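Local coordinates for ethylbenzene dehydrogenase beta-subunit (Aromatoleum aromaticum, PDB 2IVF), which carries one [3Fe-4S] and three further iron-sulfur clusters as the ferredoxin-like beta-subunit of a three-chain assembly, at residues 95-100 against 111-116; 141-146 against 291-296; 237-242 against 342-347. All blocks are in the same frame, centred on the assembly; numbering follows the deposited sequence.

Interaction 1 of 3, residues 95-100 against 111-116; sequences FQFNHK and VHFHPT
Phe113 meets two aromatic rings of the segment 95-100, and the dense part of the contact is built round it. Its edge points at one face of His99 in a T-shaped pair, with CE1 of Phe113 over the centre of the imidazole and 3.4 Å from NE2 of His99. Phe97 lies nearly parallel to Phe113, planes 12° apart, but displaced so that little of one ring lies over the other; CD1 of Phe97 touches CE2 of Phe113. CB of Pro115 touches both other phenylalanines, 3.6 Å from CD2 of Phe95 and close to CE1 of Phe97. The segments run roughly antiparallel and close a short loop that holds helix 99-104, pinned by a single antiparallel bridge with Gln96 and Thr116 as a hydrogen-bonded pair. The amide of Asn98 then takes over: OD1 accepts from N of His114 at 3.0 Å, while ND2 gives a nearly straight bond of 2.9 Å to O of His112, from above the carbonyl plane, and another to OE1 of Glu101. With CG between the backbone N and carbonyl carbon (chi1 61°), Asn98 can reach both backbone groups. The partly exposed side is looser: CG of Asn98 lies over one face of the His114 ring, whose ND1 is hydrogen-bonded to O of Pro115, and Gln96 turns its end away toward Asp94. On the aromatic side NE2 of His99 donates a hydrogen bond to O of Thr860 of the alpha-subunit.

Interaction 2 of 3, residues 141-146 against 291-296; sequences NPFFFY and TRIPLD
Arg292 reaches across to the backbone of Pro142 and makes the one direct hydrogen bond of this contact. NH1 of Arg292 lies 2.9 Å from O of Pro142, the bond is close to straight at 167°, and the oxygen sits at the edge of the guanidinium, in its plane. A bend at chi3 (56°) swings the guanidinium round so that this edge faces the carbonyl. NE and NH2 of Arg292 are taken up by the carbonyls of Ala278 and Arg279, and three backbone oxygens thus keep the flat group from turning in a buried setting. Over one of its faces lies OD1 of Asn141, with the amide plane nearly perpendicular to the guanidinium; that oxygen accepts from N of Phe281. A water adds a further polar link, donating to O of Arg292 at 2.9 Å and weakly to O of Asn141.

These bonds join the strand 141-149, the middle strand of a three-stranded antiparallel sheet, to the approach to helix 295-302. Before that helix, OG1 of Thr291 accepts from N of Ile293 in an ST turn, and Pro294 occupies the N-cap position.

The apolar part centres on Phe143. CD of Pro294 stands over one face of its ring in a CH-pi contact, 3.5 Å from the centroid and 19° off the ring normal. At the base of the ring, CB of Phe143 meets CG1 of Ile293 at 4.2 Å and also the aliphatic CG of Arg292. Ile293 in turn packs on Leu298 of the helix, and Phe285 of the alpha-subunit packs against Pro142 and Arg292.

Interaction 3 of 3, residues 237-242 against 342-347; sequences FGYLDD and GGFTND
Phe344 packs against both Phe237 and Tyr239, one over its face and one at its edge, and the three rings form an aromatic cluster that supplies the apolar half of the contact. CE2 of Phe237 lies over one face of the Phe344 ring, offset toward its rim and 3.6 Å from CD2 of Phe344. The two rings meet obliquely, planes 58° apart. Tyr239 approaches differently: it comes to the edge of Phe344, near the plane of that ring, and its CE2 touches CZ of Phe344 at 3.7 Å. With CG anti to the backbone N (chi1 -178°), Phe237 turns its ring so that CD2 and CE2 meet Phe344, which is itself the centre of an inverse gamma turn.

The backbones close up where two glycines face each other, CA of Gly238 being 4.2 Å from CA of Gly342. There is no room here for a side chain on Gly342, since a CB would run into O of Phe237 and CA of Gly238; its positive phi also suits glycine. CA of Gly342 makes a strongly bent C-H...O contact of 3.2 Å with O of Phe237.

Polar linkage comes through one water, which accepts from N of Tyr239 and donates to both OD2 of Asp242, at 2.7 Å, and O of Gly342. A type I turn from Tyr239 to Asp242 brings the carboxylate round to this water, while OD1 of Asp242 is hydrogen-bonded to OG1 of Thr244.

The Phe237 side chain is about 7 Å from a bound iron/sulfur cluster. Within this chain, strand 235-239 is an outermost strand of its four-stranded mixed sheet, next to strand 19-24, whose Leu19 touches both Phe237 and Tyr239. Ile218 of helix 215-218 packs against Phe237 and Phe344, joining the C-terminal loop after helix 327-333 to this sheet edge.

Overall arrangement
From the N terminus, interaction 1 comes first and closes a short loop: only ten residues, including most of helix 99-104, separate its segments, in an excursion far from the chain's centre that lies against the alpha-subunit. It is complete before interaction 2 opens, and their nearest atoms are about 17 Å apart. The other two contacts cross. Interaction 2 runs from strand 141-149 to the start of helix 295-302, interaction 3 from strand 235-239 to the C-terminal loop, so the segments alternate along the chain. Together they tie the later part of the chain back to two separate sheets of the cluster-binding region. Interactions 1 and 3 lie on opposite sides of the chain's centre.

Interaction 1 of 3, residues 95-100 against 111-116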
# COMPACT_ATOMS: atom_id res chain seq x y z
N PHE B 95 -14.75 0.18 -11.21
CA PHE B 95 -14.09 1.13 -12.11
C PHE B 95 -13.42 0.41 -13.26
O PHE B 95 -12.75 -0.60 -13.06
CB PHE B 95 -13.03 1.93 -11.40
CG PHE B 95 -13.55 2.96 -10.42
CD1 PHE B 95 -14.89 3.28 -10.33
CD2 PHE B 95 -12.65 3.61 -9.59
CE1 PHE B 95 -15.32 4.21 -9.43
CE2 PHE B 95 -13.10 4.54 -8.69
CZ PHE B 95 -14.42 4.83 -8.63
N GLN B 96 -13.64 0.91 -14.46
CA GLN B 96 -12.95 0.43 -15.65
C GLN B 96 -11.80 1.38 -15.91
O GLN B 96 -11.91 2.59 -15.66
CB GLN B 96 -13.90 0.45 -16.80
CG GLN B 96 -15.25 -0.30 -16.44
CD GLN B 96 -14.99 -1.76 -16.26
OE1 GLN B 96 -14.51 -2.43 -17.18
NE2 GLN B 96 -15.26 -2.29 -15.06
N PHE B 97 -10.72 0.86 -16.47
CA PHE B 97 -9.52 1.67 -16.72
C PHE B 97 -9.17 1.63 -18.17
O PHE B 97 -9.70 0.83 -18.91
CB PHE B 97 -8.39 1.19 -15.83
CG PHE B 97 -8.62 1.52 -14.38
CD1 PHE B 97 -8.19 2.72 -13.86
CD2 PHE B 97 -9.31 0.66 -13.55
CE1 PHE B 97 -8.44 3.05 -12.54
CE2 PHE B 97 -9.55 0.99 -12.25
CZ PHE B 97 -9.11 2.20 -11.75
N ASN B 98 -8.28 2.52 -18.61
CA ASN B 98 -8.08 2.76 -20.04
C ASN B 98 -6.66 2.51 -20.51
O ASN B 98 -6.08 3.30 -21.26
CB ASN B 98 -8.53 4.19 -20.38
CG ASN B 98 -7.73 5.23 -19.65
OD1 ASN B 98 -7.30 5.02 -18.52
ND2 ASN B 98 -7.54 6.37 -20.30
N HIS B 99 -6.10 1.36 -20.12
CA HIS B 99 -4.72 1.03 -20.46
C HIS B 99 -4.42 1.17 -21.94
O HIS B 99 -3.47 1.88 -22.31
CB HIS B 99 -4.38 -0.41 -20.06
CG HIS B 99 -4.59 -0.73 -18.63
ND1 HIS B 99 -5.83 -1.01 -18.11
CD2 HIS B 99 -3.71 -0.86 -17.61
CE1 HIS B 99 -5.71 -1.30 -16.83
NE2 HIS B 99 -4.43 -1.20 -16.50
N LYS B 100 -5.23 0.51 -22.80
CA LYS B 100 -5.00 0.56 -24.26
C LYS B 100 -4.94 2.00 -24.76
O LYS B 100 -4.04 2.37 -25.50
CB LYS B 100 -6.08 -0.20 -25.06
CG LYS B 100 -5.73 -0.39 -26.57
CD LYS B 100 -6.80 -1.19 -27.38
CE LYS B 100 -6.73 -0.93 -28.85
NZ LYS B 100 -7.79 -1.69 -29.65
N VAL B 111 -4.37 11.99 -23.28
CA VAL B 111 -5.19 11.14 -22.46
C VAL B 111 -4.27 10.68 -21.34
O VAL B 111 -3.06 10.75 -21.45
CB VAL B 111 -5.76 9.97 -23.28
CG1 VAL B 111 -6.56 10.51 -24.51
CG2 VAL B 111 -4.63 9.00 -23.76
N HIS B 112 -4.85 10.25 -20.23
CA HIS B 112 -4.06 9.74 -19.11
C HIS B 112 -4.81 8.60 -18.56
O HIS B 112 -5.96 8.40 -18.89
CB HIS B 112 -3.84 10.82 -18.03
CG HIS B 112 -5.10 11.41 -17.49
ND1 HIS B 112 -5.60 11.11 -16.24
CD2 HIS B 112 -5.97 12.29 -18.05
CE1 HIS B 112 -6.72 11.79 -16.04
NE2 HIS B 112 -6.97 12.49 -17.13
N PHE B 113 -4.14 7.83 -17.71
CA PHE B 113 -4.72 6.67 -17.07
C PHE B 113 -5.69 7.09 -15.98
O PHE B 113 -5.32 7.81 -15.06
CB PHE B 113 -3.57 5.82 -16.45
CG PHE B 113 -4.02 4.48 -15.96
CD1 PHE B 113 -4.25 3.44 -16.86
CD2 PHE B 113 -4.28 4.27 -14.62
CE1 PHE B 113 -4.66 2.22 -16.41
CE2 PHE B 113 -4.73 3.04 -14.16
CZ PHE B 113 -4.92 2.01 -15.07
N HIS B 114 -6.95 6.64 -16.07
CA HIS B 114 -7.91 7.09 -15.14
C HIS B 114 -9.11 6.16 -15.12
O HIS B 114 -9.30 5.38 -16.06
CB HIS B 114 -8.33 8.51 -15.54
CG HIS B 114 -9.23 8.53 -16.72
ND1 HIS B 114 -10.57 8.19 -16.63
CD2 HIS B 114 -9.00 8.83 -18.01
CE1 HIS B 114 -11.12 8.30 -17.83
NE2 HIS B 114 -10.18 8.68 -18.69
N PRO B 115 -9.89 6.18 -14.04
CA PRO B 115 -11.09 5.34 -13.94
C PRO B 115 -12.28 5.89 -14.66
O PRO B 115 -12.36 7.11 -14.91
CB PRO B 115 -11.36 5.32 -12.43
CG PRO B 115 -10.86 6.65 -11.98
CD PRO B 115 -9.66 6.95 -12.80
N THR B 116 -13.21 4.98 -14.98
CA THR B 116 -14.49 5.30 -15.59
C THR B 116 -15.50 4.46 -14.79
O THR B 116 -15.26 3.28 -14.56
CB THR B 116 -14.53 4.88 -17.07
OG1 THR B 116 -13.52 5.58 -17.80
CG2 THR B 116 -15.90 5.17 -17.72

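Interaction 2 of 3, residues 141-146 against 291-296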
# COMPACT_ATOMS: atom_id res chain seq x y z
N ASN B 141 -7.28 18.66 16.35
CA ASN B 141 -7.87 17.44 16.85
C ASN B 141 -8.68 16.67 15.82
O ASN B 141 -9.79 16.23 16.10
CB ASN B 141 -8.79 17.73 18.05
CG ASN B 141 -8.03 18.18 19.26
OD1 ASN B 141 -7.12 17.49 19.67
ND2 ASN B 141 -8.35 19.39 19.78
N PRO B 142 -8.09 16.40 14.65
CA PRO B 142 -8.78 15.54 13.71
C PRO B 142 -8.82 14.12 14.32
O PRO B 142 -8.00 13.78 15.16
CB PRO B 142 -7.89 15.60 12.46
CG PRO B 142 -6.51 15.79 13.01
CD PRO B 142 -6.73 16.74 14.18
N PHE B 143 -9.80 13.31 13.96
CA PHE B 143 -9.75 11.91 14.34
C PHE B 143 -10.33 11.02 13.26
O PHE B 143 -11.18 11.44 12.47
CB PHE B 143 -10.47 11.71 15.64
CG PHE B 143 -11.91 11.97 15.55
CD1 PHE B 143 -12.41 13.24 15.73
CD2 PHE B 143 -12.77 10.94 15.25
CE1 PHE B 143 -13.76 13.49 15.66
CE2 PHE B 143 -14.16 11.21 15.17
CZ PHE B 143 -14.62 12.46 15.35
N PHE B 144 -9.81 9.80 13.20
CA PHE B 144 -10.30 8.80 12.28
C PHE B 144 -9.65 7.50 12.72
O PHE B 144 -8.64 7.49 13.44
CB PHE B 144 -9.88 9.11 10.84
CG PHE B 144 -8.40 8.96 10.62
CD1 PHE B 144 -7.87 7.76 10.22
CD2 PHE B 144 -7.52 10.05 10.80
CE1 PHE B 144 -6.47 7.61 10.06
CE2 PHE B 144 -6.17 9.90 10.62
CZ PHE B 144 -5.64 8.66 10.25
N PHE B 145 -10.25 6.41 12.28
CA PHE B 145 -9.75 5.05 12.43
C PHE B 145 -10.36 4.28 11.26
O PHE B 145 -11.20 4.84 10.55
CB PHE B 145 -10.15 4.45 13.79
CG PHE B 145 -11.60 4.45 14.07
CD1 PHE B 145 -12.19 5.52 14.72
CD2 PHE B 145 -12.41 3.38 13.70
CE1 PHE B 145 -13.52 5.54 15.02
CE2 PHE B 145 -13.76 3.40 13.96
CZ PHE B 145 -14.32 4.48 14.65
N TYR B 146 -9.94 3.02 11.08
CA TYR B 146 -10.39 2.23 9.96
C TYR B 146 -11.38 1.19 10.43
O TYR B 146 -11.22 0.61 11.53
CB TYR B 146 -9.20 1.61 9.26
CG TYR B 146 -8.23 2.65 8.77
CD1 TYR B 146 -8.56 3.46 7.69
CD2 TYR B 146 -6.97 2.81 9.35
CE1 TYR B 146 -7.69 4.43 7.23
CE2 TYR B 146 -6.04 3.78 8.86
CZ TYR B 146 -6.43 4.57 7.79
OH TYR B 146 -5.55 5.51 7.31
N THR B 291 -8.27 11.17 25.14
CA THR B 291 -8.44 10.94 23.71
C THR B 291 -9.20 12.11 23.03
O THR B 291 -10.07 12.75 23.64
CB THR B 291 -9.15 9.61 23.36
OG1 THR B 291 -9.19 9.46 21.93
CG2 THR B 291 -10.64 9.58 23.88
N ARG B 292 -8.86 12.38 21.78
CA ARG B 292 -9.62 13.31 20.95
C ARG B 292 -10.89 12.69 20.35
O ARG B 292 -11.74 13.41 19.81
CB ARG B 292 -8.77 13.80 19.82
CG ARG B 292 -8.45 12.61 18.93
CD ARG B 292 -7.42 12.81 18.06
NE ARG B 292 -6.17 13.21 18.63
CZ ARG B 292 -5.34 14.01 17.98
NH1 ARG B 292 -5.65 14.42 16.75
NH2 ARG B 292 -4.19 14.35 18.51
N ILE B 293 -11.03 11.37 20.39
CA ILE B 293 -12.20 10.75 19.73
C ILE B 293 -13.40 11.00 20.64
O ILE B 293 -13.38 10.64 21.82
CB ILE B 293 -12.09 9.24 19.49
CG1 ILE B 293 -10.84 8.89 18.67
CG2 ILE B 293 -13.40 8.74 18.81
CD1 ILE B 293 -10.61 7.45 18.54
N PRO B 294 -14.42 11.68 20.10
CA PRO B 294 -15.56 11.96 20.93
C PRO B 294 -16.30 10.70 21.32
O PRO B 294 -16.57 9.82 20.49
CB PRO B 294 -16.42 12.87 20.05
CG PRO B 294 -15.45 13.40 19.01
CD PRO B 294 -14.55 12.27 18.75
N LEU B 295 -16.59 10.59 22.59
CA LEU B 295 -17.20 9.36 23.07
C LEU B 295 -18.56 9.12 22.38
O LEU B 295 -18.91 7.99 22.06
CB LEU B 295 -17.36 9.41 24.58
CG LEU B 295 -18.08 8.29 25.32
CD1 LEU B 295 -17.43 6.92 25.05
CD2 LEU B 295 -18.19 8.64 26.84
N ASP B 296 -19.33 10.18 22.15
CA ASP B 296 -20.66 9.98 21.62
C ASP B 296 -20.62 9.44 20.20
O ASP B 296 -21.51 8.71 19.81
CB ASP B 296 -21.56 11.24 21.74
CG ASP B 296 -20.98 12.46 21.04
OD1 ASP B 296 -19.79 12.49 20.72
OD2 ASP B 296 -21.74 13.44 20.84
O HOH W 1 -11.98 16.00 18.64

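Interaction 3 of 3, residues 237-242 against 342-347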
# COMPACT_ATOMS: atom_id res chain seq x y z
N PHE B 237 -11.28 -15.15 15.69
CA PHE B 237 -12.33 -15.91 15.07
C PHE B 237 -12.58 -17.14 15.91
O PHE B 237 -11.66 -17.74 16.45
CB PHE B 237 -11.89 -16.37 13.67
CG PHE B 237 -12.96 -17.14 12.93
CD1 PHE B 237 -14.16 -16.56 12.64
CD2 PHE B 237 -12.75 -18.46 12.51
CE1 PHE B 237 -15.15 -17.27 11.94
CE2 PHE B 237 -13.72 -19.16 11.80
CZ PHE B 237 -14.91 -18.59 11.53
N GLY B 238 -13.84 -17.54 15.98
CA GLY B 238 -14.16 -18.79 16.62
C GLY B 238 -15.60 -18.88 17.00
O GLY B 238 -16.37 -18.02 16.65
N TYR B 239 -15.93 -19.91 17.78
CA TYR B 239 -17.29 -20.10 18.30
C TYR B 239 -17.46 -19.31 19.59
O TYR B 239 -16.66 -19.41 20.52
CB TYR B 239 -17.56 -21.55 18.59
CG TYR B 239 -17.62 -22.40 17.36
CD1 TYR B 239 -18.75 -22.39 16.51
CD2 TYR B 239 -16.57 -23.22 17.02
CE1 TYR B 239 -18.80 -23.21 15.39
CE2 TYR B 239 -16.63 -24.05 15.91
CZ TYR B 239 -17.73 -24.04 15.11
OH TYR B 239 -17.72 -24.86 14.01
N LEU B 240 -18.55 -18.56 19.65
CA LEU B 240 -18.81 -17.71 20.80
C LEU B 240 -18.91 -18.51 22.13
O LEU B 240 -18.57 -17.98 23.20
CB LEU B 240 -20.07 -16.88 20.55
CG LEU B 240 -20.47 -15.84 21.58
CD1 LEU B 240 -19.48 -14.73 21.64
CD2 LEU B 240 -21.81 -15.29 21.24
N ASP B 241 -19.34 -19.77 22.05
CA ASP B 241 -19.50 -20.64 23.22
C ASP B 241 -18.22 -21.32 23.66
O ASP B 241 -18.18 -21.94 24.72
CB ASP B 241 -20.53 -21.75 22.94
CG ASP B 241 -20.11 -22.64 21.80
OD1 ASP B 241 -19.28 -23.55 21.99
OD2 ASP B 241 -20.59 -22.43 20.68
N ASP B 242 -17.18 -21.23 22.83
CA ASP B 242 -15.90 -21.89 23.12
C ASP B 242 -15.16 -21.02 24.13
O ASP B 242 -14.61 -19.98 23.79
CB ASP B 242 -15.09 -22.06 21.82
CG ASP B 242 -13.65 -22.48 22.05
OD1 ASP B 242 -13.29 -22.84 23.19
OD2 ASP B 242 -12.85 -22.40 21.08
N GLY B 342 -9.40 -19.66 17.15
CA GLY B 342 -10.45 -20.47 17.73
C GLY B 342 -10.44 -21.92 17.30
O GLY B 342 -11.52 -22.53 17.20
N GLY B 343 -9.25 -22.44 17.02
CA GLY B 343 -9.05 -23.79 16.52
C GLY B 343 -9.13 -23.98 15.02
O GLY B 343 -8.83 -25.06 14.52
N PHE B 344 -9.52 -22.94 14.31
CA PHE B 344 -9.46 -22.92 12.82
C PHE B 344 -8.06 -22.68 12.35
O PHE B 344 -7.71 -21.61 11.87
CB PHE B 344 -10.43 -21.90 12.28
CG PHE B 344 -11.87 -22.33 12.51
CD1 PHE B 344 -12.54 -23.11 11.56
CD2 PHE B 344 -12.50 -22.00 13.69
CE1 PHE B 344 -13.84 -23.51 11.79
CE2 PHE B 344 -13.81 -22.39 13.94
CZ PHE B 344 -14.50 -23.14 12.99
N THR B 345 -7.22 -23.67 12.56
CA THR B 345 -5.77 -23.51 12.38
C THR B 345 -5.19 -24.40 11.27
O THR B 345 -3.98 -24.53 11.16
CB THR B 345 -4.98 -23.83 13.68
OG1 THR B 345 -5.28 -25.15 14.13
CG2 THR B 345 -5.26 -22.76 14.79
N ASN B 346 -6.05 -25.03 10.47
CA ASN B 346 -5.57 -25.78 9.34
C ASN B 346 -4.93 -24.81 8.38
O ASN B 346 -5.42 -23.73 8.20
CB ASN B 346 -6.71 -26.49 8.61
CG ASN B 346 -6.21 -27.55 7.64
OD1 ASN B 346 -5.03 -27.86 7.60
ND2 ASN B 346 -7.13 -28.15 6.85
N ASP B 347 -3.85 -25.23 7.74
CA ASP B 347 -3.24 -24.38 6.69
C ASP B 347 -4.24 -24.32 5.54
O ASP B 347 -5.03 -25.24 5.37
CB ASP B 347 -1.98 -25.03 6.17
CG ASP B 347 -0.92 -25.17 7.23
OD1 ASP B 347 -0.51 -24.13 7.77
OD2 ASP B 347 -0.54 -26.32 7.51
O HOH W 2 -13.70 -21.68 18.61